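Local coordinates for ThiJ/PfpI domain protein (PDB 4HCJ) that is of unproven function but belongs to the DJ-1/PfpI family, probably acts as a hydrolase, and binds magnesium, at residues L11-G16 with L60-V65; V40-I45 with T56-L61. All coordinates share one frame; numbering follows the deposited sequence. Where two conformers were deposited one is given.

Leaving the N terminus, the chain first lays down strand 9-13, whose end and following loop supply residues 11-16 of contact 1. It then runs through helix 21-33 into strand 37-42, turns back along 46-50, and returns as the broken strand 55-61. Contact 2 closes the short loop, joining 40-45 to 56-61 as sheet neighbours; contact 1 closes the longer one at 60-65, so contact 2 nests inside it. Leu-60 and Leu-61 belong to both. Strand 37-42 lies between 9-13 and 55-61 in the sheet, and Ser-42 OG meets Met-14 O at 2.8 Å, tying the contacts together.

Contact 1: L11-G16 with L60-V65; sequences LYVMSG and LLFSEV
Leu-11 and Val-13, at the end of strand 9-13, lie beside the exit of strand 55-61, where 60-61 runs into a 3-10 turn at 62-64; the backbones stay apart, Val-13 and Phe-62 being 7.7 Å from CA to CA, no hydrogen bond crosses, and apolar side chains make nearly all of the contact. With CG anti to the backbone N (chi1 177°), Leu-11 points at the other segment, and chi2 (67°) turns CD2 to Val-65 and CD1 to Leu-60. CD2 meets Val-65 tip to tip, 3.6 Å from CG1, with CG2 also close. CD1 makes a looser touch, 4.1 Å from Leu-60 CD1.

These two strands are not neighbours in the sheet of this alpha-beta-alpha sandwich: strand 37-42 runs between them, and Leu-11, Val-13 and Phe-62 all lean on its Ser-41. The contact thus passes over one face of that strand, on the side packed by helix 88-99, where Thr-90 touches both Val-13 and Phe-62.

Val-13 CG1 meets the Phe-62 ring obliquely, nearest CE1 at 3.6 Å, the two side chains crossing at about a right angle. At the strand exit, Glu-64 folds back so that OE1 accepts the N-H of Leu-61, N to OE1 2.9 Å, nearly straight at 171° but from above the carboxylate plane. Backbone bonds Glu-64 N to Leu-61 O and Val-65 N to Phe-62 O complete the turn.

Contact 2: V40-I45 with T56-L61; sequences VSSTFI and TNIDLL. With FMT (formic acid), chain F.
Ile-58 turns CG1 away from its carbonyl carbon (chi1 -61°) and extends CD1 beyond it, laying that methyl over Phe-44, whose CG sits between backbone N and carbonyl carbon (chi1 67°). The result is a CH-pi contact, CD1 standing 3.8 Å from the ring centroid over one face and offset toward the rim. The same isoleucine meets Val-40, CG1 to CG1 at 4.0 Å, and rests CD1 and CG2 against Ser-42 CB. Cut back to an alanine, this position loses the methyl over Phe-44, and the ring would probably be freer to turn, with a gap opened beside Val-40 and Ser-42.

Beyond it, Ile-45 CD1 lies against the Leu-61 backbone N at 3.5 Å, while its side chain crosses that of Leu-61 at about a right angle. In the sheet, parallel bridges pair Ser-41 with Leu-60 and Ser-42 with Leu-61, while the short axes of 40-42 and 56-58 are inclined at 62°; Ser-42 N donates to Leu-60 O at 3.0 Å. The register is interrupted at Asp-59, where Val-40 O accepts two N-H groups, from Asp-59 N at 2.8 Å and from Leu-60 N at 3.1 Å. Asp-59 also sends its carboxylate back, OD2 accepting the N-H of Val-40 through its anti lone pair, N to OD2 2.9 Å.

A formic acid molecule, probably from the crystallisation liquor, lies beside this carboxylate, O1 2.7 Å from Asp-59 OD2. Both polar backbone atoms of buried Val-40 are thus satisfied at the break in the strand, and the charge of Asp-59 probably strengthens the bond to its N-H.

Contact 1: L11-G16 with L60-V65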
loop_
_atom_site.group_PDB
_atom_site.type_symbol
_atom_site.label_atom_id
_atom_site.label_comp_id
_atom_site.label_asym_id
_atom_site.label_seq_id
_atom_site.Cartn_x
_atom_site.Cartn_y
_atom_site.Cartn_z
ATOM N N LEU A 11 -5.835 5.771 2.384
ATOM C CA LEU A 11 -6.477 4.922 1.387
ATOM C C LEU A 11 -5.746 3.599 1.228
ATOM O O LEU A 11 -4.522 3.609 1.031
ATOM C CB LEU A 11 -6.458 5.615 0.031
ATOM C CG LEU A 11 -7.027 4.807 -1.137
ATOM C CD1 LEU A 11 -8.540 4.596 -0.973
ATOM C CD2 LEU A 11 -6.704 5.476 -2.452
ATOM N N TYR A 12 -6.465 2.481 1.274
ATOM C CA TYR A 12 -5.932 1.207 0.836
ATOM C C TYR A 12 -6.284 0.944 -0.627
ATOM O O TYR A 12 -7.385 1.279 -1.085
ATOM C CB TYR A 12 -6.505 0.075 1.666
ATOM C CG TYR A 12 -6.057 -0.011 3.097
ATOM C CD1 TYR A 12 -4.827 -0.573 3.421
ATOM C CD2 TYR A 12 -6.864 0.448 4.136
ATOM C CE1 TYR A 12 -4.407 -0.697 4.724
ATOM C CE2 TYR A 12 -6.458 0.315 5.458
ATOM C CZ TYR A 12 -5.233 -0.255 5.746
ATOM O OH TYR A 12 -4.872 -0.396 7.067
ATOM N N VAL A 13 -5.361 0.308 -1.334
ATOM C CA VAL A 13 -5.605 -0.289 -2.642
ATOM C C VAL A 13 -5.340 -1.777 -2.495
ATOM O O VAL A 13 -4.239 -2.168 -2.087
ATOM C CB VAL A 13 -4.656 0.314 -3.709
ATOM C CG1 VAL A 13 -4.666 -0.504 -4.993
ATOM C CG2 VAL A 13 -5.018 1.776 -3.974
HETATM N N MSE A 14 -6.329 -2.621 -2.799
HETATM C CA MSE A 14 -6.134 -4.054 -2.630
HETATM C C MSE A 14 -7.122 -4.828 -3.465
HETATM O O MSE A 14 -8.131 -4.291 -3.946
HETATM C CB MSE A 14 -6.205 -4.458 -1.147
HETATM C CG MSE A 14 -7.587 -4.393 -0.530
HETATM SE SE MSE A 14 -7.335 -4.221 1.408
HETATM C CE MSE A 14 -9.029 -4.903 2.006
ATOM N N SER A 15 -6.815 -6.102 -3.671
ATOM C CA SER A 15 -7.700 -7.001 -4.395
ATOM C C SER A 15 -8.928 -7.340 -3.552
ATOM O O SER A 15 -8.826 -7.570 -2.340
ATOM C CB SER A 15 -6.942 -8.269 -4.807
ATOM O OG SER A 15 -6.426 -8.962 -3.682
ATOM N N GLY A 16 -10.078 -7.405 -4.214
ATOM C CA GLY A 16 -11.333 -7.697 -3.547
ATOM C C GLY A 16 -11.414 -9.116 -3.027
ATOM O O GLY A 16 -12.178 -9.398 -2.111
ATOM N N LEU A 60 -14.684 2.426 -2.149
ATOM C CA LEU A 60 -14.450 3.202 -3.360
ATOM C C LEU A 60 -13.959 2.306 -4.483
ATOM O O LEU A 60 -13.176 1.382 -4.247
ATOM C CB LEU A 60 -13.310 4.219 -3.107
ATOM C CG LEU A 60 -13.633 5.350 -2.130
ATOM C CD1 LEU A 60 -12.358 6.018 -1.634
ATOM C CD2 LEU A 60 -14.531 6.390 -2.775
ATOM N N LEU A 61 -14.364 2.621 -5.705
ATOM C CA LEU A 61 -13.675 2.096 -6.871
ATOM C C LEU A 61 -12.359 2.850 -7.030
ATOM O O LEU A 61 -12.261 4.016 -6.632
ATOM C CB LEU A 61 -14.492 2.342 -8.130
ATOM C CG LEU A 61 -15.892 1.723 -8.126
ATOM C CD1 LEU A 61 -16.661 2.215 -9.337
ATOM C CD2 LEU A 61 -15.800 0.204 -8.134
ATOM N N PHE A 62 -11.354 2.231 -7.664
ATOM C CA PHE A 62 -10.134 2.978 -7.990
ATOM C C PHE A 62 -10.498 4.283 -8.707
ATOM O O PHE A 62 -9.904 5.348 -8.447
ATOM C CB PHE A 62 -9.200 2.160 -8.891
ATOM C CG PHE A 62 -8.742 0.855 -8.299
ATOM C CD1 PHE A 62 -8.434 0.736 -6.952
ATOM C CD2 PHE A 62 -8.633 -0.266 -9.103
ATOM C CE1 PHE A 62 -8.008 -0.478 -6.429
ATOM C CE2 PHE A 62 -8.209 -1.477 -8.587
ATOM C CZ PHE A 62 -7.906 -1.586 -7.249
ATOM N N SER A 63 -11.469 4.200 -9.609
ATOM C CA SER A 63 -11.841 5.338 -10.424
ATOM C C SER A 63 -12.486 6.473 -9.649
ATOM O O SER A 63 -12.603 7.571 -10.194
ATOM C CB SER A 63 -12.798 4.908 -11.532
ATOM O OG SER A 63 -14.029 4.466 -10.978
ATOM N N GLU A 64 -12.898 6.208 -8.401
ATOM C CA GLU A 64 -13.529 7.207 -7.537
ATOM C C GLU A 64 -12.557 7.888 -6.592
ATOM O O GLU A 64 -12.935 8.777 -5.847
ATOM C CB GLU A 64 -14.655 6.560 -6.721
ATOM C CG GLU A 64 -15.830 6.106 -7.584
ATOM C CD GLU A 64 -16.865 5.268 -6.841
ATOM O OE1 GLU A 64 -16.519 4.571 -5.861
ATOM O OE2 GLU A 64 -18.039 5.285 -7.260
ATOM N N VAL A 65 -11.298 7.486 -6.630
ATOM C CA VAL A 65 -10.324 8.035 -5.700
ATOM C C VAL A 65 -9.917 9.446 -6.079
ATOM O O VAL A 65 -9.568 9.709 -7.226
ATOM C CB VAL A 65 -9.082 7.139 -5.644
ATOM C CG1 VAL A 65 -7.936 7.824 -4.891
ATOM C CG2 VAL A 65 -9.446 5.803 -5.017
#

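Contact 2: V40-I45 with T56-L61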
loop_
_atom_site.group_PDB
_atom_site.type_symbol
_atom_site.label_atom_id
_atom_site.label_comp_id
_atom_site.label_asym_id
_atom_site.label_seq_id
_atom_site.Cartn_x
_atom_site.Cartn_y
_atom_site.Cartn_z
ATOM N N VAL A 40 -11.103 1.688 1.871
ATOM C CA VAL A 40 -10.615 0.671 0.941
ATOM C C VAL A 40 -11.100 0.996 -0.462
ATOM O O VAL A 40 -12.303 1.214 -0.676
ATOM C CB VAL A 40 -11.106 -0.737 1.343
ATOM C CG1 VAL A 40 -10.793 -1.759 0.268
ATOM C CG2 VAL A 40 -10.508 -1.158 2.670
ATOM N N SER A 41 -10.166 0.988 -1.410
ATOM C CA SER A 41 -10.493 1.001 -2.834
ATOM C C SER A 41 -10.149 -0.332 -3.479
ATOM O O SER A 41 -9.152 -0.983 -3.130
ATOM C CB SER A 41 -9.841 2.162 -3.589
ATOM O OG SER A 41 -8.431 2.043 -3.704
ATOM N N SER A 42 -10.986 -0.729 -4.429
ATOM C CA SER A 42 -10.793 -1.971 -5.156
ATOM C C SER A 42 -11.570 -1.891 -6.461
ATOM O O SER A 42 -11.913 -0.813 -6.945
ATOM C CB SER A 42 -11.189 -3.181 -4.298
ATOM O OG SER A 42 -10.750 -4.399 -4.876
ATOM N N THR A 43 -11.860 -3.055 -7.039
ATOM C CA THR A 43 -12.429 -3.122 -8.370
ATOM C C THR A 43 -13.953 -3.136 -8.392
ATOM O O THR A 43 -14.539 -3.041 -9.467
ATOM C CB THR A 43 -11.907 -4.360 -9.108
ATOM O OG1 THR A 43 -12.125 -5.510 -8.284
ATOM C CG2 THR A 43 -10.416 -4.245 -9.430
ATOM N N PHE A 44 -14.587 -3.250 -7.233
ATOM C CA PHE A 44 -16.047 -3.219 -7.142
ATOM C C PHE A 44 -16.429 -2.677 -5.776
ATOM O O PHE A 44 -15.626 -2.745 -4.849
ATOM C CB PHE A 44 -16.663 -4.610 -7.374
ATOM C CG PHE A 44 -16.345 -5.621 -6.288
ATOM C CD1 PHE A 44 -17.226 -5.838 -5.233
ATOM C CD2 PHE A 44 -15.163 -6.347 -6.323
ATOM C CE1 PHE A 44 -16.924 -6.768 -4.239
ATOM C CE2 PHE A 44 -14.854 -7.272 -5.337
ATOM C CZ PHE A 44 -15.739 -7.484 -4.297
ATOM N N ILE A 45 -17.659 -2.187 -5.646
ATOM C CA ILE A 45 -18.183 -1.745 -4.356
ATOM C C ILE A 45 -18.921 -2.921 -3.734
ATOM O O ILE A 45 -19.910 -3.426 -4.289
ATOM C CB ILE A 45 -19.162 -0.553 -4.512
ATOM C CG1 ILE A 45 -18.468 0.636 -5.184
ATOM C CG2 ILE A 45 -19.760 -0.177 -3.161
ATOM C CD1 ILE A 45 -17.281 1.120 -4.439
ATOM N N THR A 56 -14.125 -7.333 4.751
ATOM C CA THR A 56 -14.235 -5.912 4.985
ATOM C C THR A 56 -14.953 -5.293 3.796
ATOM O O THR A 56 -14.952 -5.846 2.700
ATOM C CB THR A 56 -12.837 -5.261 5.219
ATOM O OG1 THR A 56 -13.026 -3.982 5.817
ATOM C CG2 THR A 56 -12.054 -5.118 3.908
ATOM N N ASN A 57 -15.615 -4.163 3.969
ATOM C CA ASN A 57 -16.251 -3.579 2.792
ATOM C C ASN A 57 -15.334 -2.610 2.047
ATOM O O ASN A 57 -14.499 -1.923 2.626
ATOM C CB ASN A 57 -17.621 -2.951 3.102
ATOM C CG ASN A 57 -18.723 -4.000 3.376
ATOM O OD1 ASN A 57 -18.630 -5.176 2.997
ATOM N ND2 ASN A 57 -19.789 -3.554 4.023
ATOM N N ILE A 58 -15.511 -2.602 0.740
ATOM C CA ILE A 58 -14.816 -1.734 -0.191
ATOM C C ILE A 58 -15.630 -0.453 -0.308
ATOM O O ILE A 58 -16.804 -0.485 -0.701
ATOM C CB ILE A 58 -14.656 -2.390 -1.565
ATOM C CG1 ILE A 58 -13.837 -3.674 -1.459
ATOM C CG2 ILE A 58 -14.044 -1.407 -2.542
ATOM C CD1 ILE A 58 -14.156 -4.694 -2.548
ATOM N N ASP A 59 -15.009 0.674 0.030
ATOM C CA ASP A 59 -15.661 1.974 0.024
ATOM C C ASP A 59 -15.727 2.638 -1.346
ATOM O O ASP A 59 -16.682 3.381 -1.626
ATOM C CB ASP A 59 -14.938 2.919 0.984
ATOM C CG ASP A 59 -14.877 2.370 2.386
ATOM O OD1 ASP A 59 -15.936 2.345 3.039
ATOM O OD2 ASP A 59 -13.794 1.941 2.827
ATOM N N LEU A 60 -14.684 2.426 -2.149
ATOM C CA LEU A 60 -14.450 3.202 -3.360
ATOM C C LEU A 60 -13.959 2.306 -4.483
ATOM O O LEU A 60 -13.176 1.382 -4.247
ATOM C CB LEU A 60 -13.310 4.219 -3.107
ATOM C CG LEU A 60 -13.633 5.350 -2.130
ATOM C CD1 LEU A 60 -12.358 6.018 -1.634
ATOM C CD2 LEU A 60 -14.531 6.390 -2.775
ATOM N N LEU A 61 -14.364 2.621 -5.705
ATOM C CA LEU A 61 -13.675 2.096 -6.871
ATOM C C LEU A 61 -12.359 2.850 -7.030
ATOM O O LEU A 61 -12.261 4.016 -6.632
ATOM C CB LEU A 61 -14.492 2.342 -8.130
ATOM C CG LEU A 61 -15.892 1.723 -8.126
ATOM C CD1 LEU A 61 -16.661 2.215 -9.337
ATOM C CD2 LEU A 61 -15.800 0.204 -8.134
HETATM C C FMT F . -13.462 -0.288 4.717
HETATM O O1 FMT F . -13.152 0.828 5.188
HETATM O O2 FMT F . -14.172 -1.188 5.225
#